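Long-range contact in bifunctional endo-1,4-beta-xylanase A (Neocallimastix patriciarum, PDB 2VG9), which hydrolyses internal beta-1,4-xylosidic linkages in xylan as a family 11 glycoside hydrolase, here in a loop-swapped variant: residues Y81-S86 against W201-V206. Sequence-based numbering, arbitrary orientation.
Sequences YKQTAS and WQSSGV
Gln83 reaches across to Ser204 and Ser203 with an almost fully extended side chain. Its CB stays 4.0 Å from Ser204 O; CG, set anti to the backbone N (chi1 -172°), comes closer to that oxygen, at 3.3 Å. Further out, CD passes 3.6 Å from Ser203 CB, and at the tip OE1 lies 3.4 Å from the same CB while accepting a hydrogen bond from Ser91. NE2 adds a weak hydrogen bond to Asp120, and the side chain lies about 4 Å from the bound cadmium ion. A glutamine suits this place because its methylenes can lie along the neighbouring strand while the amide engages polar groups beyond it; an alanine here would probably leave Ser91 and Asp120 without this amide partner and take away the contact with Ser203 CB. Ser203 is small enough to sit against the end of the amide, and its own OG turns to Asn90 O and Trp44 NE1. The two strands run antiparallel within the six-stranded sheet of the family 11 beta-jelly roll, where a classic beta bulge sets Thr84 and Ala85 together opposite Ser204. Ser204 O takes the Thr84 N-H at 2.7 Å, from above its carbonyl plane, and a weak bond from Ala85 N; Ser204 N in turn donates to Ala85 O. On the face opposite Gln83, Ala85 CB meets Ser204 CB at 3.8 Å, a contact between two small side chains. Gly205 pairs with Gln83, their CA atoms just 4.1 Å apart, and any CB on it would run into Lys82 O. Beyond the bulge regular pairing holds: Lys82 and Val206 exchange two nearly straight backbone hydrogen bonds, and Val206 CG2 rests 4.0 Å from Lys82 CB, the lysine's aliphatic base packing there while its charged end leads away.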
loop_
_atom_site.group_PDB
_atom_site.type_symbol
_atom_site.label_atom_id
_atom_site.label_comp_id
_atom_site.label_asym_id
_atom_site.label_seq_id
_atom_site.Cartn_x
_atom_site.Cartn_y
_atom_site.Cartn_z
ATOM N N TYR A 81 -4.598 14.562 -0.379
ATOM C CA TYR A 81 -4.488 13.641 -1.494
ATOM C C TYR A 81 -5.567 14.045 -2.495
ATOM O O TYR A 81 -6.717 14.241 -2.117
ATOM C CB TYR A 81 -4.652 12.201 -0.992
ATOM C CG TYR A 81 -5.156 11.201 -1.985
ATOM C CD1 TYR A 81 -4.450 10.906 -3.157
ATOM C CD2 TYR A 81 -6.333 10.506 -1.736
ATOM C CE1 TYR A 81 -4.929 9.934 -4.059
ATOM C CE2 TYR A 81 -6.815 9.548 -2.624
ATOM C CZ TYR A 81 -6.126 9.280 -3.777
ATOM O OH TYR A 81 -6.632 8.339 -4.627
ATOM N N LYS A 82 -5.164 14.200 -3.752
ATOM C CA LYS A 82 -6.016 14.736 -4.787
ATOM C C LYS A 82 -5.606 14.063 -6.110
ATOM O O LYS A 82 -4.410 13.924 -6.388
ATOM C CB LYS A 82 -5.782 16.256 -4.857
ATOM C CG LYS A 82 -6.653 17.053 -5.816
ATOM C CD LYS A 82 -6.567 18.587 -5.522
ATOM C CE LYS A 82 -7.343 19.003 -4.206
ATOM N NZ LYS A 82 -7.453 20.541 -3.930
ATOM N N GLN A 83 -6.593 13.656 -6.905
ATOM C CA GLN A 83 -6.364 13.271 -8.281
ATOM C C GLN A 83 -6.728 14.456 -9.194
ATOM O O GLN A 83 -7.833 15.018 -9.107
ATOM C CB GLN A 83 -7.141 11.999 -8.624
ATOM C CG GLN A 83 -6.808 11.427 -9.961
ATOM C CD GLN A 83 -7.454 10.104 -10.178
ATOM O OE1 GLN A 83 -6.933 9.061 -9.767
ATOM N NE2 GLN A 83 -8.602 10.124 -10.842
ATOM N N THR A 84 -5.819 14.852 -10.069
ATOM C CA THR A 84 -6.075 16.064 -10.861
ATOM C C THR A 84 -6.351 15.826 -12.357
ATOM O O THR A 84 -6.866 16.730 -13.072
ATOM C CB THR A 84 -4.939 17.068 -10.693
ATOM O OG1 THR A 84 -3.732 16.461 -11.147
ATOM C CG2 THR A 84 -4.789 17.468 -9.255
ATOM N N ALA A 85 -6.012 14.629 -12.827
ATOM C CA ALA A 85 -6.346 14.198 -14.180
ATOM C C ALA A 85 -6.666 12.708 -14.169
ATOM O O ALA A 85 -6.138 11.953 -13.367
ATOM C CB ALA A 85 -5.198 14.496 -15.187
ATOM N N SER A 86 -7.522 12.281 -15.080
ATOM C CA SER A 86 -7.861 10.868 -15.179
ATOM C C SER A 86 -8.141 10.499 -16.626
ATOM O O SER A 86 -9.135 10.927 -17.197
ATOM C CB SER A 86 -9.039 10.515 -14.261
ATOM O OG SER A 86 -9.300 9.124 -14.309
ATOM N N TRP A 201 -3.107 4.886 -11.671
ATOM C CA TRP A 201 -3.181 4.235 -12.965
ATOM C C TRP A 201 -3.866 5.185 -13.939
ATOM O O TRP A 201 -5.008 5.608 -13.687
ATOM C CB TRP A 201 -3.994 2.958 -12.863
ATOM C CG TRP A 201 -4.246 2.276 -14.192
ATOM C CD1 TRP A 201 -5.424 2.254 -14.917
ATOM C CD2 TRP A 201 -3.314 1.483 -14.927
ATOM N NE1 TRP A 201 -5.262 1.508 -16.067
ATOM C CE2 TRP A 201 -3.983 1.011 -16.087
ATOM C CE3 TRP A 201 -1.986 1.092 -14.704
ATOM C CZ2 TRP A 201 -3.349 0.212 -17.036
ATOM C CZ3 TRP A 201 -1.361 0.288 -15.643
ATOM C CH2 TRP A 201 -2.046 -0.148 -16.796
ATOM N N GLN A 202 -3.172 5.548 -15.020
ATOM C CA GLN A 202 -3.741 6.444 -16.049
ATOM C C GLN A 202 -4.326 7.717 -15.390
ATOM O O GLN A 202 -5.389 8.211 -15.757
ATOM C CB GLN A 202 -4.777 5.700 -16.934
ATOM C CG GLN A 202 -4.154 4.548 -17.743
ATOM C CD GLN A 202 -5.144 3.750 -18.597
ATOM O OE1 GLN A 202 -6.381 3.959 -18.560
ATOM N NE2 GLN A 202 -4.611 2.810 -19.359
ATOM N N SER A 203 -3.601 8.247 -14.417
ATOM C CA SER A 203 -4.016 9.439 -13.688
ATOM C C SER A 203 -2.839 10.339 -13.362
ATOM O O SER A 203 -1.674 9.950 -13.543
ATOM C CB SER A 203 -4.735 9.055 -12.368
ATOM O OG SER A 203 -3.837 8.397 -11.483
ATOM N N SER A 204 -3.163 11.528 -12.862
ATOM C CA SER A 204 -2.202 12.459 -12.283
ATOM C C SER A 204 -2.734 12.919 -10.939
ATOM O O SER A 204 -3.949 12.972 -10.741
ATOM C CB SER A 204 -2.022 13.654 -13.226
ATOM O OG SER A 204 -1.559 13.168 -14.485
ATOM N N GLY A 205 -1.845 13.232 -9.999
ATOM C CA GLY A 205 -2.284 13.824 -8.748
ATOM C C GLY A 205 -1.156 14.155 -7.794
ATOM O O GLY A 205 0.013 14.223 -8.200
ATOM N N VAL A 206 -1.508 14.356 -6.531
ATOM C CA VAL A 206 -0.566 14.680 -5.447
ATOM C C VAL A 206 -1.019 14.011 -4.146
ATOM O O VAL A 206 -2.205 13.817 -3.907
ATOM C CB VAL A 206 -0.434 16.238 -5.165
ATOM C CG1 VAL A 206 0.218 16.976 -6.331
ATOM C CG2 VAL A 206 -1.818 16.874 -4.882
#